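Local coordinates for protein MS5a (Brassica napus, PDB 6L77) that is related to meiosis and has cystatin-like folds linked to non-canonical enhancement of papain, though its exact cellular role is not settled, at residues K15-M27 and Q80-G92. Numbering follows the deposited sequence.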
loop_
_atom_site.group_PDB
_atom_site.type_symbol
_atom_site.label_atom_id
_atom_site.label_comp_id
_atom_site.label_asym_id
_atom_site.label_seq_id
_atom_site.Cartn_x
_atom_site.Cartn_y
_atom_site.Cartn_z
ATOM N N LYS A 15 -1.259 -11.465 5.452
ATOM C CA LYS A 15 -0.843 -11.574 4.059
ATOM C C LYS A 15 -0.608 -10.197 3.453
ATOM O O LYS A 15 0.382 -9.985 2.746
ATOM C CB LYS A 15 -1.894 -12.342 3.261
ATOM C CG LYS A 15 -1.523 -12.497 1.800
ATOM C CD LYS A 15 -2.581 -13.254 1.024
ATOM C CE LYS A 15 -2.350 -13.133 -0.472
ATOM N NZ LYS A 15 -3.426 -13.832 -1.228
ATOM N N LEU A 16 -1.488 -9.237 3.752
ATOM C CA LEU A 16 -1.316 -7.895 3.200
ATOM C C LEU A 16 -0.053 -7.232 3.746
ATOM O O LEU A 16 0.712 -6.628 2.987
ATOM C CB LEU A 16 -2.558 -7.046 3.492
ATOM C CG LEU A 16 -3.842 -7.444 2.755
ATOM C CD1 LEU A 16 -5.050 -6.676 3.290
ATOM C CD2 LEU A 16 -3.709 -7.236 1.259
ATOM N N TYR A 17 0.212 -7.365 5.052
ATOM C CA TYR A 17 1.431 -6.765 5.596
ATOM C C TYR A 17 2.681 -7.465 5.077
ATOM O O TYR A 17 3.712 -6.817 4.858
ATOM C CB TYR A 17 1.406 -6.779 7.126
ATOM C CG TYR A 17 0.469 -5.744 7.691
ATOM C CD1 TYR A 17 0.063 -4.667 6.914
ATOM C CD2 TYR A 17 -0.021 -5.835 8.991
ATOM C CE1 TYR A 17 -0.809 -3.700 7.410
ATOM C CE2 TYR A 17 -0.899 -4.862 9.501
ATOM C CZ TYR A 17 -1.283 -3.804 8.698
ATOM O OH TYR A 17 -2.141 -2.836 9.172
ATOM N N ALA A 18 2.623 -8.784 4.884
ATOM C CA ALA A 18 3.743 -9.460 4.228
ATOM C C ALA A 18 3.990 -8.891 2.831
ATOM O O ALA A 18 5.138 -8.707 2.408
ATOM C CB ALA A 18 3.473 -10.958 4.138
ATOM N N THR A 19 2.921 -8.630 2.090
ATOM C CA THR A 19 3.083 -8.102 0.744
ATOM C C THR A 19 3.590 -6.663 0.772
ATOM O O THR A 19 4.369 -6.259 -0.100
ATOM C CB THR A 19 1.747 -8.214 0.010
ATOM O OG1 THR A 19 1.296 -9.565 0.095
ATOM C CG2 THR A 19 1.873 -7.799 -1.456
ATOM N N VAL A 20 3.179 -5.886 1.773
ATOM C CA VAL A 20 3.750 -4.552 1.959
ATOM C C VAL A 20 5.252 -4.645 2.195
ATOM O O VAL A 20 6.032 -3.854 1.647
ATOM C CB VAL A 20 3.048 -3.828 3.120
ATOM C CG1 VAL A 20 3.819 -2.550 3.505
ATOM C CG2 VAL A 20 1.622 -3.492 2.734
ATOM N N GLY A 21 5.679 -5.591 3.038
ATOM C CA GLY A 21 7.104 -5.753 3.269
ATOM C C GLY A 21 7.855 -6.098 1.997
ATOM O O GLY A 21 8.941 -5.575 1.749
ATOM N N LEU A 22 7.303 -7.012 1.190
ATOM C CA LEU A 22 7.954 -7.336 -0.077
ATOM C C LEU A 22 7.977 -6.132 -1.009
ATOM O O LEU A 22 8.949 -5.937 -1.749
ATOM C CB LEU A 22 7.244 -8.515 -0.737
ATOM C CG LEU A 22 7.455 -9.845 -0.002
ATOM C CD1 LEU A 22 6.619 -10.886 -0.660
ATOM C CD2 LEU A 22 8.922 -10.250 -0.063
ATOM N N HIS A 23 6.914 -5.317 -0.975
ATOM C CA HIS A 23 6.856 -4.073 -1.748
ATOM C C HIS A 23 7.995 -3.128 -1.366
ATOM O O HIS A 23 8.681 -2.572 -2.233
ATOM C CB HIS A 23 5.473 -3.435 -1.510
ATOM C CG HIS A 23 5.374 -1.973 -1.818
ATOM N ND1 HIS A 23 5.793 -1.415 -3.010
ATOM C CD2 HIS A 23 4.833 -0.956 -1.099
ATOM C CE1 HIS A 23 5.540 -0.114 -2.998
ATOM N NE2 HIS A 23 4.955 0.188 -1.850
ATOM N N ARG A 24 8.205 -2.919 -0.071
ATOM C CA ARG A 24 9.276 -2.029 0.375
ATOM C C ARG A 24 10.633 -2.547 -0.083
ATOM O O ARG A 24 11.427 -1.805 -0.676
ATOM C CB ARG A 24 9.225 -1.890 1.905
ATOM C CG ARG A 24 10.405 -1.123 2.519
ATOM C CD ARG A 24 10.208 -0.882 4.006
ATOM N NE ARG A 24 11.313 -0.112 4.588
ATOM C CZ ARG A 24 12.392 -0.652 5.143
ATOM N NH1 ARG A 24 12.520 -1.969 5.211
ATOM N NH2 ARG A 24 13.341 0.124 5.647
ATOM N N TYR A 25 10.894 -3.836 0.142
ATOM C CA TYR A 25 12.164 -4.435 -0.273
ATOM C C TYR A 25 12.353 -4.364 -1.785
ATOM O O TYR A 25 13.400 -3.923 -2.273
ATOM C CB TYR A 25 12.227 -5.894 0.189
ATOM C CG TYR A 25 13.544 -6.554 -0.108
ATOM C CD1 TYR A 25 14.630 -6.403 0.754
ATOM C CD2 TYR A 25 13.708 -7.332 -1.252
ATOM C CE1 TYR A 25 15.848 -7.014 0.482
ATOM C CE2 TYR A 25 14.921 -7.944 -1.532
ATOM C CZ TYR A 25 15.982 -7.780 -0.659
ATOM O OH TYR A 25 17.190 -8.387 -0.925
ATOM N N ASN A 26 11.353 -4.815 -2.541
ATOM C CA ASN A 26 11.487 -4.858 -3.998
ATOM C C ASN A 26 11.746 -3.474 -4.573
ATOM O O ASN A 26 12.525 -3.324 -5.523
ATOM C CB ASN A 26 10.229 -5.438 -4.640
ATOM C CG ASN A 26 10.150 -6.936 -4.513
ATOM O OD1 ASN A 26 11.176 -7.626 -4.434
ATOM N ND2 ASN A 26 8.928 -7.459 -4.512
HETATM N N MSE A 27 11.107 -2.456 -4.021
HETATM C CA MSE A 27 11.267 -1.115 -4.557
HETATM C C MSE A 27 12.641 -0.565 -4.246
HETATM O O MSE A 27 13.253 0.100 -5.071
HETATM C CB MSE A 27 10.177 -0.195 -4.016
HETATM C CG MSE A 27 8.794 -0.618 -4.461
HETATM SE SE MSE A 27 8.220 0.377 -6.032
HETATM C CE MSE A 27 8.259 2.103 -5.140
ATOM N N GLN A 80 -9.078 2.080 9.153
ATOM C CA GLN A 80 -8.536 2.809 8.018
ATOM C C GLN A 80 -7.058 2.474 7.964
ATOM O O GLN A 80 -6.493 1.961 8.933
ATOM C CB GLN A 80 -8.738 4.322 8.159
ATOM C CG GLN A 80 -7.769 4.942 9.141
ATOM C CD GLN A 80 -8.029 6.404 9.395
ATOM O OE1 GLN A 80 -8.756 6.761 10.319
ATOM N NE2 GLN A 80 -7.429 7.264 8.581
ATOM N N ILE A 81 -6.433 2.771 6.822
ATOM C CA ILE A 81 -4.993 2.548 6.705
ATOM C C ILE A 81 -4.252 3.478 7.662
ATOM O O ILE A 81 -4.417 4.700 7.609
ATOM C CB ILE A 81 -4.523 2.759 5.266
ATOM C CG1 ILE A 81 -5.080 1.666 4.358
ATOM C CG2 ILE A 81 -3.006 2.749 5.222
ATOM C CD1 ILE A 81 -4.579 1.774 2.923
ATOM N N ASP A 82 -3.432 2.903 8.546
ATOM C CA ASP A 82 -2.588 3.709 9.437
ATOM C C ASP A 82 -1.531 2.763 10.028
ATOM O O ASP A 82 -1.762 2.150 11.068
ATOM C CB ASP A 82 -3.417 4.378 10.520
ATOM C CG ASP A 82 -2.621 5.372 11.334
ATOM O OD1 ASP A 82 -1.394 5.495 11.105
ATOM O OD2 ASP A 82 -3.227 6.040 12.198
ATOM N N PHE A 83 -0.389 2.641 9.346
ATOM C CA PHE A 83 0.631 1.711 9.829
ATOM C C PHE A 83 1.991 2.084 9.259
ATOM O O PHE A 83 2.087 2.828 8.285
ATOM C CB PHE A 83 0.282 0.262 9.466
ATOM C CG PHE A 83 0.265 -0.016 7.973
ATOM C CD1 PHE A 83 1.436 -0.291 7.285
ATOM C CD2 PHE A 83 -0.932 -0.028 7.276
ATOM C CE1 PHE A 83 1.410 -0.557 5.925
ATOM C CE2 PHE A 83 -0.965 -0.292 5.919
ATOM C CZ PHE A 83 0.205 -0.553 5.247
ATOM N N THR A 84 3.043 1.527 9.863
ATOM C CA THR A 84 4.417 1.745 9.422
ATOM C C THR A 84 5.122 0.406 9.269
ATOM O O THR A 84 5.095 -0.419 10.193
ATOM C CB THR A 84 5.193 2.615 10.426
ATOM O OG1 THR A 84 4.542 3.884 10.571
ATOM C CG2 THR A 84 6.641 2.838 9.948
ATOM N N CYS A 85 5.766 0.199 8.115
ATOM C CA CYS A 85 6.628 -0.964 7.887
ATOM C C CYS A 85 8.073 -0.565 8.175
ATOM O O CYS A 85 8.643 0.277 7.471
ATOM C CB CYS A 85 6.480 -1.496 6.460
ATOM S SG CYS A 85 7.576 -2.902 6.093
ATOM N N TYR A 86 8.665 -1.175 9.205
ATOM C CA TYR A 86 9.995 -0.812 9.694
ATOM C C TYR A 86 11.101 -1.727 9.196
ATOM O O TYR A 86 12.237 -1.281 9.035
ATOM C CB TYR A 86 10.027 -0.837 11.231
ATOM C CG TYR A 86 9.247 0.271 11.879
ATOM C CD1 TYR A 86 9.799 1.541 12.025
ATOM C CD2 TYR A 86 7.961 0.049 12.365
ATOM C CE1 TYR A 86 9.090 2.570 12.632
ATOM C CE2 TYR A 86 7.241 1.074 12.968
ATOM C CZ TYR A 86 7.815 2.332 13.101
ATOM O OH TYR A 86 7.100 3.348 13.700
ATOM N N ILE A 87 10.797 -2.998 8.994
ATOM C CA ILE A 87 11.776 -4.019 8.632
ATOM C C ILE A 87 11.171 -4.818 7.503
ATOM O O ILE A 87 9.984 -5.148 7.552
ATOM C CB ILE A 87 12.093 -4.956 9.824
ATOM C CG1 ILE A 87 12.644 -4.168 11.016
ATOM C CG2 ILE A 87 13.021 -6.099 9.399
ATOM C CD1 ILE A 87 14.128 -3.907 10.959
ATOM N N SER A 88 11.980 -5.154 6.493
ATOM C CA SER A 88 11.485 -6.003 5.409
ATOM C C SER A 88 12.737 -6.498 4.675
ATOM O O SER A 88 13.282 -5.792 3.829
ATOM C CB SER A 88 10.546 -5.258 4.473
ATOM O OG SER A 88 11.221 -4.180 3.822
ATOM N N ARG A 89 13.208 -7.685 5.045
ATOM C CA ARG A 89 14.509 -8.120 4.550
ATOM C C ARG A 89 14.628 -9.627 4.720
ATOM O O ARG A 89 13.926 -10.221 5.554
ATOM C CB ARG A 89 15.643 -7.422 5.310
ATOM C CG ARG A 89 15.603 -7.755 6.777
ATOM C CD ARG A 89 16.605 -6.981 7.592
ATOM N NE ARG A 89 16.473 -7.366 8.991
ATOM C CZ ARG A 89 16.964 -6.671 10.013
ATOM N NH1 ARG A 89 17.631 -5.542 9.794
ATOM N NH2 ARG A 89 16.779 -7.101 11.254
ATOM N N PRO A 90 15.530 -10.271 3.961
ATOM C CA PRO A 90 15.854 -11.683 4.214
ATOM C C PRO A 90 16.323 -11.894 5.644
ATOM O O PRO A 90 17.085 -11.097 6.199
ATOM C CB PRO A 90 16.978 -11.981 3.214
ATOM C CG PRO A 90 16.745 -10.982 2.094
ATOM C CD PRO A 90 16.267 -9.734 2.805
ATOM N N LYS A 91 15.867 -12.993 6.227
ATOM C CA LYS A 91 16.111 -13.309 7.626
ATOM C C LYS A 91 17.322 -14.223 7.725
ATOM O O LYS A 91 17.459 -15.169 6.943
ATOM C CB LYS A 91 14.883 -13.988 8.232
ATOM C CG LYS A 91 14.690 -13.751 9.701
ATOM C CD LYS A 91 13.479 -14.519 10.201
ATOM C CE LYS A 91 13.230 -14.247 11.684
ATOM N NZ LYS A 91 12.236 -15.213 12.248
ATOM N N GLY A 92 18.205 -13.925 8.673
ATOM C CA GLY A 92 19.416 -14.710 8.842
ATOM C C GLY A 92 20.372 -14.171 9.890
ATOM O O GLY A 92 20.229 -14.466 11.071
HETATM O O HOH W 1 14.539 -3.810 6.377
HETATM O O HOH W 2 14.616 -1.234 8.004
#
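Helix 15-27 crosses strand 82-88 at -72°, their axes 7.8 Å apart, and the backbones come nearest where Gly21 meets Ser88, CA to CA 4.9 Å. Ser88 CB lies 3.2 Å from Gly21 O, and a side chain on Gly21 would press against Ser88 CB. One turn on, Arg24 runs past Cys85 SG, extended from CG to NE with the guanidinium turned across the end, and gives an in-plane N-H from NH1 to Ser88 OG (2.9 Å, 151°). Two waters extend the link to the strand backbone, one joining Arg24 NH1 to Ser88 N, the other Arg24 NH2 to Tyr86 O, which itself lies over one guanidinium face; Arg24 NE is taken by His217 O. Replacing Arg24 by alanine is likely to leave Ser88 OG and His217 O without these N-H donors and to take one anchor from each water. Toward the start of the helix, the edge of Tyr17 meets the face of Phe83, CE1 sitting over the ring centre with the planes at 57°, while Tyr17 OH is hydrogen-bonded to Gln75 OE1. Val20 CG1 meets the edge of the same ring at Phe83 CE1 (4.0 Å). At the other end, Tyr25 CG stands anti to the backbone N, carrying the ring over to Ser88 O and Pro90, whose CD lies 3.6 Å from Tyr25 CE1. A long helix packed against a curved antiparallel sheet, which turns Phe83 and Cys85 toward it, is consistent with the cystatin-like fold.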